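Biliverdin reductase (PDB 5B3T) probably reduces biliverdin with NADPH as hydride donor, acting on the tetrapyrrole made by heme degradation in a cyanobacterium. Local coordinates at residues G138-Q141 and A142-N146. Residues are numbered along the deposited sequence; the frame is centred on the assembly and turned at random.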
# COMPACT_ATOMS: atom_id res chain seq x y z
N GLY A 138 -1.79 -10.55 -3.71
CA GLY A 138 -2.36 -11.82 -4.13
C GLY A 138 -3.29 -12.41 -3.09
O GLY A 138 -4.36 -12.92 -3.42
N VAL A 139 -2.90 -12.33 -1.81
CA VAL A 139 -3.74 -12.86 -0.74
C VAL A 139 -5.06 -12.10 -0.67
O VAL A 139 -6.12 -12.69 -0.42
CB VAL A 139 -2.98 -12.81 0.60
CG1 VAL A 139 -3.94 -13.03 1.77
CG2 VAL A 139 -1.88 -13.85 0.62
N HIS A 140 -5.03 -10.78 -0.90
CA HIS A 140 -6.26 -10.00 -0.85
C HIS A 140 -7.26 -10.47 -1.90
O HIS A 140 -8.46 -10.59 -1.62
CB HIS A 140 -5.98 -8.51 -1.03
CG HIS A 140 -7.23 -7.69 -1.19
ND1 HIS A 140 -8.02 -7.34 -0.12
CD2 HIS A 140 -7.85 -7.21 -2.29
CE1 HIS A 140 -9.06 -6.65 -0.55
NE2 HIS A 140 -8.98 -6.55 -1.87
N GLN A 141 -6.79 -10.72 -3.12
CA GLN A 141 -7.70 -11.20 -4.16
C GLN A 141 -8.20 -12.60 -3.84
O GLN A 141 -9.36 -12.93 -4.13
CB GLN A 141 -7.01 -11.16 -5.52
CG GLN A 141 -6.66 -9.76 -6.01
CD GLN A 141 -7.88 -8.86 -6.18
OE1 GLN A 141 -9.02 -9.33 -6.25
NE2 GLN A 141 -7.64 -7.56 -6.24
N ALA A 142 -7.35 -13.44 -3.25
CA ALA A 142 -7.79 -14.77 -2.84
C ALA A 142 -8.87 -14.69 -1.77
O ALA A 142 -9.82 -15.47 -1.78
CB ALA A 142 -6.59 -15.59 -2.35
N ILE A 143 -8.73 -13.75 -0.83
CA ILE A 143 -9.77 -13.55 0.18
C ILE A 143 -11.07 -13.10 -0.48
O ILE A 143 -12.15 -13.62 -0.18
CB ILE A 143 -9.30 -12.53 1.24
CG1 ILE A 143 -8.10 -13.07 2.02
CG2 ILE A 143 -10.44 -12.20 2.20
CD1 ILE A 143 -7.64 -12.17 3.14
N ARG A 144 -10.98 -12.11 -1.37
CA ARG A 144 -12.16 -11.64 -2.09
C ARG A 144 -12.85 -12.77 -2.83
O ARG A 144 -14.08 -12.88 -2.79
CB ARG A 144 -11.76 -10.53 -3.07
CG ARG A 144 -12.05 -9.12 -2.59
CD ARG A 144 -13.40 -8.64 -3.11
NE ARG A 144 -13.61 -7.22 -2.84
CZ ARG A 144 -14.27 -6.75 -1.78
NH1 ARG A 144 -14.78 -7.59 -0.89
NH2 ARG A 144 -14.41 -5.45 -1.61
N GLN A 145 -12.08 -13.63 -3.49
CA GLN A 145 -12.65 -14.71 -4.29
C GLN A 145 -13.29 -15.80 -3.44
O GLN A 145 -13.99 -16.66 -4.00
CB GLN A 145 -11.57 -15.33 -5.18
CG GLN A 145 -11.26 -14.53 -6.43
CD GLN A 145 -9.99 -14.99 -7.11
OE1 GLN A 145 -9.60 -16.15 -7.02
NE2 GLN A 145 -9.33 -14.07 -7.81
N ASN A 146 -13.08 -15.81 -2.12
CA ASN A 146 -13.56 -16.90 -1.29
C ASN A 146 -14.38 -16.45 -0.08
O ASN A 146 -14.89 -17.31 0.64
CB ASN A 146 -12.38 -17.75 -0.80
CG ASN A 146 -11.76 -18.57 -1.92
OD1 ASN A 146 -12.29 -19.62 -2.31
ND2 ASN A 146 -10.64 -18.10 -2.45
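Helix 137-146 packs against the large mixed sheet that follows the Rossmann-type nucleotide-binding part, and Val139 and Ile143 lie one turn apart on its apolar side. Four successive i to i+4 bonds define the helix here; among them, Ile143 N donates to Val139 O at 2.8 Å. Val139 CG1, anti to the backbone N (chi1 167°), reaches Ile143 CD1 at 4.0 Å, the end of an extended ethyl branch. Both side chains touch Phe262 of strand 258-263, and Ile143 also meets Phe251 and Leu253 of strand 248-255. Were Ile143 an alanine, Val139 CG1 would probably lose this neighbour and a gap would be likely to open against Phe262 and Phe251. On another side, His140 NE2 lies 4.1 Å from Arg144 CG, the two side chains running alongside with ring and guanidinium planes 59° apart, and both touch Phe192. Asn146 ND2 donates to Ala142 O, four residues back, at 2.8 Å and nearly straight, with the acceptor close to the amide plane. This side-chain bond gives the Ala142 carbonyl a donor and should restrict rotation of the amide, while the aliphatic pair joins helix to sheet by apolar packing.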